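Local coordinates for plasmodesmata-located protein 5 (Arabidopsis thaliana, PDB 6GRE) that modulates cell-to-cell trafficking in plants by restricting plasmodesmal permeability through callose deposition, and has a positive role in innate immunity, at residues Tyr8-Cys13 with Leu120-Cys125; Ser34-Thr39 with Cys78-Val83; Tyr61-Cys66 with Lys110-Val115; Gln65-Leu70 with Met100-Ile105. One frame throughout, in Å; residues are numbered along the deposited sequence.

Contact 1: residues Tyr8-Cys13 with Leu120-Cys125; sequences YIYAVC and LILNKC. With EDO (1,2-ethanediol), chain J.
The phenol ring of Y10 receives I121 squarely on one face: methyl CG2 stands 3.8 Å from the ring centroid, only 4° off the ring normal, a CH-pi contact. F97 meets the same ring edge-to-face, and CD2 of L122 approaches it obliquely. The contact joins the two DUF26 (Gnk2-homologous) domains of the ectodomain through the first strands of their five-stranded antiparallel sheets. Strands 10-13 and 120-125 run nearly antiparallel, at 161°, yet their axes stay 8.8 Å apart and no hydrogen bond links them, so between these two strands the contact is made by side chains.

Y10 and I121 cross at about a right angle. In I121, CG2 lies anti to the backbone N while CG1 lies anti to the carbonyl carbon (chi1 -60°); the two branches therefore divide the work, CG2 over the ring centre and CD1 at the phenol end, 3.6 Å from Y10 OH. V12 joins more loosely at the margin through CG2. On the other flank, I9 and L122 also meet at about a right angle.

A classic beta bulge lies at the start of the first strand, where I9 and Y10 face Q99, and another in strand 120-125, where I121 and L122 face Y201. V12 and I121 also line the surface pocket that holds a 2-(2-ethoxyethoxy)ethanol molecule. At the far end of strand 120-125, a 1,2-ethanediol, probably from the crystallisation liquor, donates from O1 to the carbonyl O of C125. Between the domains, I9 CG2 closes to 3.8 Å from L122 CD2.

Contact 2: residues Ser34-Thr39 with Cys78-Val83; sequences SFVTST and CVSSAV
V79, on helix 72-90, presents both of its methyls to residues F35-T39. CG1 rests 3.9 Å from CB of F35, and CG2 meets CG2 of T39 at 3.7 Å, these two side chains reaching toward each other tip to tip. The T39 methyl is set for this by its first torsion (chi1 64°), which turns OG1 back toward V36: OG1 donates to the carbonyl O of V36 at 2.7 Å, in the carbonyl plane.

S80 follows, its OG 3.6 Å from V36 CG1. One turn on, V83 brings CG2 to 4.1 Å from V36 CG2, placing V36 against both S80 and V83.

The helical segments run antiparallel (172°) with axes 9.0 Å apart, side by side on one face of the first domain's sheet, where F35, A82 and V83 all touch I105. Between residues 34-39 and 78-83 themselves there is no hydrogen bond. Mostly beta-branched side chains, with CB of F35 and the S80 side chain, join the helices by apolar packing. The S80 hydroxyl turns back to the carbonyl O of S76 in its own helix, whereas T39 OG1, besides V36 O, bonds S76 OG, just before the second segment, and so adds one polar tie beside the apolar packing.

Contact 3: residues Tyr61-Cys66 with Lys110-Val115; sequences YGIYQC and KSFLGV
Y61 lies against the backbone of K110 and S111, and this packing of a ring face on the backbone is one of two kinds of contact here. The amide N of S111 sits 3.5 Å above the ring plane, over its centre, while the carbonyl C of K110 comes to 3.3 Å from Y61 CD1. S111 CB adds a CH-pi contact over the ring face, 4.2 Å from the centroid and 26° off the normal. CB of K110 points away from the strand, and NZ forms a salt bridge with D108.

Apolar contacts make up the second group. I63 CG1 touches the edge of the F112 ring, 3.9 Å from CE1, and CA of G62 lies by the CZ corner. F112 takes a first torsion of 50°, with CG between its backbone N and carbonyl carbon, which brings the far end of the ring to the strand; R106 engages the same ring in a cation-pi contact. I63 CG2 also meets L113 CD2 at 3.6 Å, the two side chains sliding past each other in opposite directions.

No hydrogen bond crosses the contact. F112 to V115 form a type II turn, closed by V115 N to F112 O, with G114 at positive phi. L113 borders an N-acetylglucosamine, together with Y44, N46 and D171. What results is the chain connecting the two DUF26 domains, running roughly along strand 60-66 of the first, while D171 and K204 of the second domain bind its turn.

Contact 4: residues Gln65-Leu70 with Met100-Ile105; sequences QCRGDL and MENCLI. With NA (sodium ion), chain K.
C66 and C103 pair on neighbouring antiparallel strands of the first DUF26 domain, a non-hydrogen-bonded pair whose CA atoms are 4.1 Å apart. Next to it, Q65 and L104 form a hydrogen-bonded pair: Q65 N gives to L104 O (3.0 Å) and L104 N to Q65 O (2.8 Å). This is the tight, buried end. C66 SG packs against CB of C103, but the two do not bond to each other: each sulfur leaves for helix 72-90, C66 to C75 and C103 to C78. On the face that carries Q65 and L104, CB of the glutamine touches CG of the leucine.

Past C66 the strand pairing gives way to loops and charge. R67 N still donates to N102 O, a nearly straight N-H (170°) that arrives from above the carbonyl plane. The R67 side chain then runs beside N102, bending at chi3 (61°), with the guanidinium and amide planes 84° apart; NH1 reaches N102 OD1 at 2.9 Å, from above the amide carbonyl plane. L70 packs CD2 over one guanidinium face and sets CD1 against N102.

The NE and NH2 edge of the guanidinium grips D69 side-on: both nitrogens donate to OD1, NE meeting its syn lone pair. They hold OD1, while OD2, which has only a weak bond from NH2, binds the metal. On this exposed side, Y154 of the second domain also binds the sodium ion, which lies 2.0 Å from D69 OD2.

From the N terminus, strand 10-13 enters contact 1, which closes only at strand 120-125, in the second domain; the other three contacts nest inside that long loop. Contact 2 closes a shorter loop from helix 23-38 to helix 72-90. Contacts 3 and 4 both start from strand 60-66, sharing Q65 and C66, and each crosses contact 2 along the chain. The C78-C103 disulfide ties contact 2 to contact 4, and the S38 and Y64 hydroxyls join contacts 2 and 3, fastening helices to sheet. I9 packs on M100 and E101, linking contacts 1 and 4. Contact 1 and the sodium site of contact 4 bridge the domains, and contact 3 holds the connecting chain.

Contact 1: residues Tyr8-Cys13 with Leu120-Cys125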
loop_
_atom_site.group_PDB
_atom_site.type_symbol
_atom_site.label_atom_id
_atom_site.label_comp_id
_atom_site.label_asym_id
_atom_site.label_seq_id
_atom_site.Cartn_x
_atom_site.Cartn_y
_atom_site.Cartn_z
ATOM N N TYR A 8 -4.882 -10.443 4.651
ATOM C CA TYR A 8 -3.875 -9.526 4.142
ATOM C C TYR A 8 -3.413 -9.992 2.759
ATOM O O TYR A 8 -3.625 -11.126 2.348
ATOM C CB TYR A 8 -2.705 -9.419 5.114
ATOM C CG TYR A 8 -1.818 -10.634 5.176
ATOM C CD1 TYR A 8 -2.184 -11.750 5.923
ATOM C CD2 TYR A 8 -0.612 -10.667 4.513
ATOM C CE1 TYR A 8 -1.364 -12.865 5.991
ATOM C CE2 TYR A 8 0.218 -11.771 4.562
ATOM C CZ TYR A 8 -0.163 -12.875 5.308
ATOM O OH TYR A 8 0.661 -13.956 5.360
ATOM N N ILE A 9 -2.741 -9.099 2.043
ATOM C CA ILE A 9 -2.277 -9.408 0.698
ATOM C C ILE A 9 -0.813 -9.831 0.727
ATOM O O ILE A 9 -0.470 -10.839 0.158
ATOM C CB ILE A 9 -2.513 -8.208 -0.234
ATOM C CG1 ILE A 9 -3.998 -7.850 -0.251
ATOM C CG2 ILE A 9 -1.955 -8.453 -1.633
ATOM C CD1 ILE A 9 -4.355 -6.655 -1.101
ATOM N N TYR A 10 0.057 -9.054 1.385
ATOM C CA TYR A 10 1.427 -9.455 1.548
ATOM C C TYR A 10 1.984 -8.768 2.789
ATOM O O TYR A 10 1.445 -7.764 3.255
ATOM C CB TYR A 10 2.295 -9.149 0.323
ATOM C CG TYR A 10 2.440 -7.692 -0.024
ATOM C CD1 TYR A 10 3.294 -6.882 0.698
ATOM C CD2 TYR A 10 1.702 -7.126 -1.034
ATOM C CE1 TYR A 10 3.449 -5.539 0.399
ATOM C CE2 TYR A 10 1.877 -5.796 -1.384
ATOM C CZ TYR A 10 2.745 -5.003 -0.665
ATOM O OH TYR A 10 2.895 -3.675 -0.978
ATOM N N ALA A 11 3.017 -9.399 3.334
ATOM C CA ALA A 11 3.822 -8.867 4.407
ATOM C C ALA A 11 5.293 -8.949 3.985
ATOM O O ALA A 11 5.777 -9.978 3.487
ATOM C CB ALA A 11 3.558 -9.632 5.682
ATOM N N VAL A 12 6.035 -7.864 4.163
ATOM C CA VAL A 12 7.453 -7.876 3.977
ATOM C C VAL A 12 8.101 -7.561 5.326
ATOM O O VAL A 12 7.808 -6.504 5.901
ATOM C CB VAL A 12 7.904 -6.845 2.938
ATOM C CG1 VAL A 12 9.402 -6.956 2.680
ATOM C CG2 VAL A 12 7.093 -6.962 1.664
ATOM N N CYS A 13 9.028 -8.434 5.760
ATOM C CA CYS A 13 9.654 -8.397 7.103
ATOM C C CYS A 13 11.174 -8.536 6.937
ATOM O O CYS A 13 11.623 -9.494 6.330
ATOM C CB CYS A 13 9.117 -9.524 7.981
ATOM S SG CYS A 13 7.316 -9.738 7.948
ATOM N N LEU A 120 9.060 -4.496 -7.937
ATOM C CA LEU A 120 7.921 -5.368 -7.845
ATOM C C LEU A 120 7.911 -6.144 -6.532
ATOM O O LEU A 120 8.946 -6.695 -6.107
ATOM C CB LEU A 120 7.953 -6.353 -9.006
ATOM C CG LEU A 120 6.809 -7.359 -8.956
ATOM C CD1 LEU A 120 5.501 -6.672 -9.328
ATOM C CD2 LEU A 120 7.083 -8.530 -9.875
ATOM N N ILE A 121 6.745 -6.169 -5.871
ATOM C CA ILE A 121 6.483 -7.076 -4.803
ATOM C C ILE A 121 5.644 -8.242 -5.317
ATOM O O ILE A 121 6.066 -9.392 -5.229
ATOM C CB ILE A 121 5.854 -6.385 -3.594
ATOM C CG1 ILE A 121 6.797 -5.303 -3.068
ATOM C CG2 ILE A 121 5.478 -7.409 -2.535
ATOM C CD1 ILE A 121 6.242 -4.472 -1.959
ATOM N N LEU A 122 4.452 -7.977 -5.851
ATOM C CA LEU A 122 3.508 -9.049 -6.146
ATOM C C LEU A 122 2.642 -8.645 -7.334
ATOM O O LEU A 122 2.071 -7.566 -7.366
ATOM C CB LEU A 122 2.612 -9.273 -4.929
ATOM C CG LEU A 122 1.395 -10.176 -5.144
ATOM C CD1 LEU A 122 1.825 -11.600 -5.434
ATOM C CD2 LEU A 122 0.500 -10.181 -3.923
ATOM N N ASN A 123 2.530 -9.519 -8.322
ATOM C CA ASN A 123 1.658 -9.353 -9.468
ATOM C C ASN A 123 0.928 -10.674 -9.684
ATOM O O ASN A 123 1.564 -11.707 -9.893
ATOM C CB ASN A 123 2.471 -8.933 -10.689
ATOM C CG ASN A 123 1.766 -8.880 -12.022
ATOM O OD1 ASN A 123 2.445 -8.942 -13.038
ATOM N ND2 ASN A 123 0.455 -8.775 -12.047
ATOM N N LYS A 124 -0.400 -10.651 -9.630
ATOM C CA LYS A 124 -1.183 -11.832 -9.965
ATOM C C LYS A 124 -2.249 -11.421 -10.966
ATOM O O LYS A 124 -2.829 -10.332 -10.863
ATOM C CB LYS A 124 -1.860 -12.452 -8.742
ATOM C CG LYS A 124 -2.611 -13.745 -9.025
ATOM C CD LYS A 124 -2.894 -14.598 -7.843
ATOM C CE LYS A 124 -3.409 -15.947 -8.301
ATOM N NZ LYS A 124 -3.998 -16.695 -7.165
ATOM N N CYS A 125 -2.459 -12.236 -11.992
ATOM C CA CYS A 125 -3.499 -12.051 -12.996
ATOM C C CYS A 125 -4.602 -13.090 -12.834
ATOM O O CYS A 125 -4.346 -14.244 -12.457
ATOM C CB CYS A 125 -2.978 -12.201 -14.406
ATOM S SG CYS A 125 -1.664 -11.034 -14.849
HETATM C C1 EDO J . -5.886 -17.185 -12.964
HETATM O O1 EDO J . -5.340 -16.768 -11.715
HETATM C C2 EDO J . -4.845 -17.429 -14.027
HETATM O O2 EDO J . -5.344 -18.150 -15.163
#

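Contact 2: residues Ser34-Thr39 with Cys78-Val83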
loop_
_atom_site.group_PDB
_atom_site.type_symbol
_atom_site.label_atom_id
_atom_site.label_comp_id
_atom_site.label_asym_id
_atom_site.label_seq_id
_atom_site.Cartn_x
_atom_site.Cartn_y
_atom_site.Cartn_z
ATOM N N SER A 34 -0.214 4.559 17.651
ATOM C CA SER A 34 -0.417 5.909 17.132
ATOM C C SER A 34 -1.112 5.883 15.764
ATOM O O SER A 34 -1.894 6.791 15.472
ATOM C CB SER A 34 0.866 6.647 17.040
ATOM O OG SER A 34 1.351 6.875 18.351
ATOM N N PHE A 35 -0.745 4.912 14.920
ATOM C CA PHE A 35 -1.388 4.749 13.607
ATOM C C PHE A 35 -2.896 4.615 13.810
ATOM O O PHE A 35 -3.706 5.292 13.150
ATOM C CB PHE A 35 -0.924 3.489 12.868
ATOM C CG PHE A 35 0.474 3.455 12.305
ATOM C CD1 PHE A 35 1.253 4.589 12.167
ATOM C CD2 PHE A 35 0.997 2.241 11.891
ATOM C CE1 PHE A 35 2.512 4.517 11.593
ATOM C CE2 PHE A 35 2.269 2.165 11.351
ATOM C CZ PHE A 35 3.022 3.301 11.208
ATOM N N VAL A 36 -3.283 3.713 14.709
ATOM C CA VAL A 36 -4.690 3.438 14.963
ATOM C C VAL A 36 -5.405 4.731 15.389
ATOM O O VAL A 36 -6.424 5.077 14.848
ATOM C CB VAL A 36 -4.873 2.332 16.017
ATOM C CG1 VAL A 36 -6.317 2.266 16.490
ATOM C CG2 VAL A 36 -4.409 0.976 15.524
ATOM N N THR A 37 -4.837 5.450 16.360
ATOM C CA THR A 37 -5.374 6.710 16.848
ATOM C C THR A 37 -5.603 7.720 15.719
ATOM O O THR A 37 -6.623 8.402 15.683
ATOM C CB THR A 37 -4.409 7.327 17.864
ATOM O OG1 THR A 37 -4.308 6.350 18.896
ATOM C CG2 THR A 37 -4.875 8.656 18.415
ATOM N N SER A 38 -4.609 7.841 14.835
ATOM C CA SER A 38 -4.563 8.849 13.788
ATOM C C SER A 38 -5.678 8.656 12.742
ATOM O O SER A 38 -6.079 9.618 12.095
ATOM C CB SER A 38 -3.192 8.837 13.148
ATOM O OG SER A 38 -3.056 9.863 12.178
ATOM N N THR A 39 -6.190 7.432 12.593
ATOM C CA THR A 39 -7.184 7.125 11.554
ATOM C C THR A 39 -8.483 7.911 11.778
ATOM O O THR A 39 -9.267 8.069 10.848
ATOM C CB THR A 39 -7.485 5.631 11.496
ATOM O OG1 THR A 39 -8.085 5.232 12.729
ATOM C CG2 THR A 39 -6.254 4.790 11.248
ATOM N N CYS A 78 -9.466 -1.287 9.442
ATOM C CA CYS A 78 -8.414 -1.858 8.612
ATOM C C CYS A 78 -7.056 -1.740 9.312
ATOM O O CYS A 78 -6.318 -2.705 9.396
ATOM C CB CYS A 78 -8.377 -1.182 7.248
ATOM S SG CYS A 78 -7.300 -2.037 6.070
ATOM N N VAL A 79 -6.731 -0.540 9.762
ATOM C CA VAL A 79 -5.417 -0.281 10.327
ATOM C C VAL A 79 -5.249 -1.076 11.627
ATOM O O VAL A 79 -4.186 -1.632 11.876
ATOM C CB VAL A 79 -5.181 1.224 10.512
ATOM C CG1 VAL A 79 -3.936 1.515 11.335
ATOM C CG2 VAL A 79 -5.095 1.908 9.162
ATOM N N SER A 80 -6.314 -1.153 12.431
ATOM C CA SER A 80 -6.282 -1.962 13.646
ATOM C C SER A 80 -5.944 -3.416 13.317
ATOM O O SER A 80 -5.124 -4.027 14.005
ATOM C CB SER A 80 -7.586 -1.881 14.380
ATOM O OG SER A 80 -7.770 -0.584 14.909
ATOM N N SER A 81 -6.592 -3.956 12.274
ATOM C CA SER A 81 -6.387 -5.312 11.839
ATOM C C SER A 81 -4.954 -5.493 11.331
ATOM O O SER A 81 -4.305 -6.518 11.586
ATOM C CB SER A 81 -7.401 -5.720 10.792
ATOM O OG SER A 81 -7.076 -7.002 10.287
ATOM N N ALA A 82 -4.456 -4.503 10.584
ATOM C CA ALA A 82 -3.105 -4.583 10.070
ATOM C C ALA A 82 -2.122 -4.669 11.245
ATOM O O ALA A 82 -1.200 -5.453 11.205
ATOM C CB ALA A 82 -2.804 -3.402 9.174
ATOM N N VAL A 83 -2.317 -3.800 12.237
ATOM C CA VAL A 83 -1.426 -3.765 13.396
ATOM C C VAL A 83 -1.484 -5.120 14.124
ATOM O O VAL A 83 -0.447 -5.646 14.555
ATOM C CB VAL A 83 -1.782 -2.598 14.331
ATOM C CG1 VAL A 83 -1.100 -2.758 15.688
ATOM C CG2 VAL A 83 -1.435 -1.252 13.708
#

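Contact 3: residues Tyr61-Cys66 with Lys110-Val115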
loop_
_atom_site.group_PDB
_atom_site.type_symbol
_atom_site.label_atom_id
_atom_site.label_comp_id
_atom_site.label_asym_id
_atom_site.label_seq_id
_atom_site.Cartn_x
_atom_site.Cartn_y
_atom_site.Cartn_z
ATOM N N TYR A 61 10.388 4.779 12.217
ATOM C CA TYR A 61 9.724 5.617 11.246
ATOM C C TYR A 61 8.605 4.792 10.620
ATOM O O TYR A 61 8.820 3.653 10.254
ATOM C CB TYR A 61 10.695 6.054 10.148
ATOM C CG TYR A 61 11.922 6.779 10.653
ATOM C CD1 TYR A 61 13.021 6.067 11.100
ATOM C CD2 TYR A 61 11.980 8.160 10.672
ATOM C CE1 TYR A 61 14.154 6.716 11.567
ATOM C CE2 TYR A 61 13.108 8.827 11.134
ATOM C CZ TYR A 61 14.195 8.095 11.581
ATOM O OH TYR A 61 15.302 8.754 12.056
ATOM N N GLY A 62 7.445 5.415 10.454
ATOM C CA GLY A 62 6.371 4.650 9.851
ATOM C C GLY A 62 5.312 5.509 9.218
ATOM O O GLY A 62 5.199 6.724 9.449
ATOM N N ILE A 63 4.491 4.820 8.414
ATOM C CA ILE A 63 3.280 5.394 7.871
ATOM C C ILE A 63 2.144 4.379 7.979
ATOM O O ILE A 63 2.381 3.160 8.046
ATOM C CB ILE A 63 3.456 5.816 6.393
ATOM C CG1 ILE A 63 3.644 4.598 5.477
ATOM C CG2 ILE A 63 4.583 6.818 6.230
ATOM C CD1 ILE A 63 3.524 4.891 3.992
ATOM N N TYR A 64 0.918 4.890 7.918
ATOM C CA TYR A 64 -0.185 4.066 7.434
ATOM C C TYR A 64 -0.884 4.814 6.309
ATOM O O TYR A 64 -0.767 6.029 6.171
ATOM C CB TYR A 64 -1.211 3.759 8.519
ATOM C CG TYR A 64 -2.020 4.959 8.914
ATOM C CD1 TYR A 64 -1.540 5.836 9.877
ATOM C CD2 TYR A 64 -3.251 5.240 8.339
ATOM C CE1 TYR A 64 -2.249 6.967 10.239
ATOM C CE2 TYR A 64 -3.972 6.367 8.695
ATOM C CZ TYR A 64 -3.467 7.242 9.648
ATOM O OH TYR A 64 -4.167 8.353 10.028
ATOM N N GLN A 65 -1.608 4.065 5.479
ATOM C CA GLN A 65 -2.395 4.669 4.448
ATOM C C GLN A 65 -3.604 3.802 4.135
ATOM O O GLN A 65 -3.479 2.629 3.846
ATOM C CB GLN A 65 -1.608 4.821 3.162
ATOM C CG GLN A 65 -2.393 5.580 2.101
ATOM C CD GLN A 65 -1.482 5.975 0.974
ATOM O OE1 GLN A 65 -1.920 6.459 -0.076
ATOM N NE2 GLN A 65 -0.193 5.804 1.200
ATOM N N CYS A 66 -4.769 4.439 4.229
ATOM C CA CYS A 66 -6.038 3.818 3.853
ATOM C C CYS A 66 -6.382 4.204 2.415
ATOM O O CYS A 66 -5.995 5.266 1.946
ATOM C CB CYS A 66 -7.149 4.276 4.790
ATOM S SG CYS A 66 -6.928 3.589 6.455
ATOM N N LYS A 110 14.901 3.513 9.510
ATOM C CA LYS A 110 15.355 4.708 8.845
ATOM C C LYS A 110 14.161 5.279 8.082
ATOM O O LYS A 110 13.208 4.557 7.797
ATOM C CB LYS A 110 16.509 4.381 7.893
ATOM C CG LYS A 110 16.131 3.463 6.742
ATOM C CD LYS A 110 17.281 3.077 5.841
ATOM C CE LYS A 110 16.899 1.994 4.853
ATOM N NZ LYS A 110 16.381 0.776 5.532
ATOM N N SER A 111 14.196 6.571 7.800
ATOM C CA SER A 111 13.120 7.194 7.050
ATOM C C SER A 111 13.106 6.643 5.620
ATOM O O SER A 111 14.144 6.456 4.995
ATOM C CB SER A 111 13.243 8.672 7.049
ATOM O OG SER A 111 12.144 9.277 6.389
ATOM N N PHE A 112 11.894 6.371 5.122
ATOM C CA PHE A 112 11.679 6.031 3.708
ATOM C C PHE A 112 10.783 7.091 3.055
ATOM O O PHE A 112 10.375 6.896 1.910
ATOM C CB PHE A 112 11.064 4.629 3.560
ATOM C CG PHE A 112 9.851 4.385 4.427
ATOM C CD1 PHE A 112 8.589 4.811 4.053
ATOM C CD2 PHE A 112 9.982 3.732 5.644
ATOM C CE1 PHE A 112 7.485 4.605 4.869
ATOM C CE2 PHE A 112 8.882 3.517 6.459
ATOM C CZ PHE A 112 7.626 3.948 6.069
ATOM N N LEU A 113 10.481 8.207 3.735
ATOM C CA LEU A 113 9.555 9.223 3.187
ATOM C C LEU A 113 10.162 9.872 1.950
ATOM O O LEU A 113 11.316 10.360 1.951
ATOM C CB LEU A 113 9.214 10.309 4.203
ATOM C CG LEU A 113 8.518 9.862 5.476
ATOM C CD1 LEU A 113 8.212 11.074 6.337
ATOM C CD2 LEU A 113 7.233 9.078 5.200
ATOM N N GLY A 114 9.375 9.878 0.868
ATOM C CA GLY A 114 9.783 10.494 -0.369
ATOM C C GLY A 114 10.873 9.751 -1.120
ATOM O O GLY A 114 11.434 10.264 -2.089
ATOM N N VAL A 115 11.173 8.509 -0.702
ATOM C CA VAL A 115 12.107 7.675 -1.417
ATOM C C VAL A 115 11.326 6.841 -2.435
ATOM O O VAL A 115 10.506 5.991 -2.066
ATOM C CB VAL A 115 12.924 6.778 -0.468
ATOM C CG1 VAL A 115 13.911 5.911 -1.224
ATOM C CG2 VAL A 115 13.640 7.634 0.580
#

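Contact 4: residues Gln65-Leu70 with Met100-Ile105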
loop_
_atom_site.group_PDB
_atom_site.type_symbol
_atom_site.label_atom_id
_atom_site.label_comp_id
_atom_site.label_asym_id
_atom_site.label_seq_id
_atom_site.Cartn_x
_atom_site.Cartn_y
_atom_site.Cartn_z
ATOM N N GLN A 65 -1.608 4.065 5.479
ATOM C CA GLN A 65 -2.395 4.669 4.448
ATOM C C GLN A 65 -3.604 3.802 4.135
ATOM O O GLN A 65 -3.479 2.629 3.846
ATOM C CB GLN A 65 -1.608 4.821 3.162
ATOM C CG GLN A 65 -2.393 5.580 2.101
ATOM C CD GLN A 65 -1.482 5.975 0.974
ATOM O OE1 GLN A 65 -1.920 6.459 -0.076
ATOM N NE2 GLN A 65 -0.193 5.804 1.200
ATOM N N CYS A 66 -4.769 4.439 4.229
ATOM C CA CYS A 66 -6.038 3.818 3.853
ATOM C C CYS A 66 -6.382 4.204 2.415
ATOM O O CYS A 66 -5.995 5.266 1.946
ATOM C CB CYS A 66 -7.149 4.276 4.790
ATOM S SG CYS A 66 -6.928 3.589 6.455
ATOM N N ARG A 67 -7.175 3.344 1.774
ATOM C CA ARG A 67 -7.783 3.652 0.490
ATOM C C ARG A 67 -8.407 5.053 0.586
ATOM O O ARG A 67 -9.012 5.409 1.612
ATOM C CB ARG A 67 -8.802 2.552 0.175
ATOM C CG ARG A 67 -8.713 1.922 -1.203
ATOM C CD ARG A 67 -9.854 0.934 -1.372
ATOM N NE ARG A 67 -11.137 1.621 -1.265
ATOM C CZ ARG A 67 -12.298 1.051 -0.967
ATOM N NH1 ARG A 67 -12.358 -0.230 -0.641
ATOM N NH2 ARG A 67 -13.397 1.786 -0.985
ATOM N N GLY A 68 -8.288 5.842 -0.485
ATOM C CA GLY A 68 -8.512 7.287 -0.508
ATOM C C GLY A 68 -9.962 7.723 -0.323
ATOM O O GLY A 68 -10.218 8.909 -0.050
ATOM N N ASP A 69 -10.893 6.771 -0.373
ATOM C CA ASP A 69 -12.311 7.076 -0.222
ATOM C C ASP A 69 -12.891 6.427 1.043
ATOM O O ASP A 69 -14.108 6.459 1.247
ATOM C CB ASP A 69 -13.059 6.613 -1.471
ATOM C CG ASP A 69 -12.869 5.140 -1.799
ATOM O OD1 ASP A 69 -12.016 4.478 -1.162
ATOM O OD2 ASP A 69 -13.549 4.662 -2.728
ATOM N N LEU A 70 -12.053 5.825 1.888
ATOM C CA LEU A 70 -12.523 5.152 3.096
ATOM C C LEU A 70 -12.973 6.187 4.136
ATOM O O LEU A 70 -12.290 7.168 4.380
ATOM C CB LEU A 70 -11.387 4.326 3.707
ATOM C CG LEU A 70 -11.155 2.901 3.217
ATOM C CD1 LEU A 70 -10.475 2.117 4.331
ATOM C CD2 LEU A 70 -12.434 2.195 2.777
ATOM N N MET A 100 -2.990 -4.695 3.076
ATOM C CA MET A 100 -4.343 -5.246 3.024
ATOM C C MET A 100 -5.076 -4.613 1.841
ATOM O O MET A 100 -4.586 -3.683 1.222
ATOM C CB MET A 100 -5.084 -4.926 4.320
ATOM C CG MET A 100 -4.515 -5.734 5.451
ATOM S SD MET A 100 -5.120 -5.274 7.077
ATOM C CE MET A 100 -6.840 -5.749 6.954
ATOM N N GLU A 101 -6.260 -5.124 1.534
ATOM C CA GLU A 101 -7.032 -4.588 0.452
ATOM C C GLU A 101 -7.262 -3.081 0.652
ATOM O O GLU A 101 -7.086 -2.305 -0.288
ATOM C CB GLU A 101 -8.353 -5.344 0.358
ATOM C CG GLU A 101 -9.179 -4.982 -0.856
ATOM C CD GLU A 101 -8.713 -5.495 -2.211
ATOM O OE1 GLU A 101 -7.677 -6.211 -2.287
ATOM O OE2 GLU A 101 -9.415 -5.199 -3.197
ATOM N N ASN A 102 -7.615 -2.670 1.872
ATOM C CA ASN A 102 -8.102 -1.313 2.092
ATOM C C ASN A 102 -7.100 -0.426 2.851
ATOM O O ASN A 102 -7.378 0.740 3.065
ATOM C CB ASN A 102 -9.419 -1.342 2.851
ATOM C CG ASN A 102 -10.551 -1.827 1.969
ATOM O OD1 ASN A 102 -10.404 -1.874 0.752
ATOM N ND2 ASN A 102 -11.661 -2.179 2.589
ATOM N N CYS A 103 -5.933 -0.943 3.201
ATOM C CA CYS A 103 -4.946 -0.118 3.929
ATOM C C CYS A 103 -3.588 -0.805 3.919
ATOM O O CYS A 103 -3.476 -1.988 3.624
ATOM C CB CYS A 103 -5.348 0.185 5.374
ATOM S SG CYS A 103 -5.417 -1.266 6.447
ATOM N N LEU A 104 -2.548 -0.022 4.257
ATOM C CA LEU A 104 -1.226 -0.568 4.531
ATOM C C LEU A 104 -0.676 0.070 5.810
ATOM O O LEU A 104 -1.083 1.187 6.149
ATOM C CB LEU A 104 -0.280 -0.326 3.347
ATOM C CG LEU A 104 0.036 1.134 3.012
ATOM C CD1 LEU A 104 1.241 1.673 3.811
ATOM C CD2 LEU A 104 0.276 1.315 1.511
ATOM N N ILE A 105 0.258 -0.634 6.446
ATOM C CA ILE A 105 1.131 -0.057 7.446
ATOM C C ILE A 105 2.571 -0.395 7.075
ATOM O O ILE A 105 2.841 -1.432 6.462
ATOM C CB ILE A 105 0.759 -0.531 8.863
ATOM C CG1 ILE A 105 0.860 -2.043 9.016
ATOM C CG2 ILE A 105 -0.594 0.010 9.262
ATOM C CD1 ILE A 105 0.760 -2.522 10.458
HETATM NA NA NA K . -12.827 3.470 -4.192
#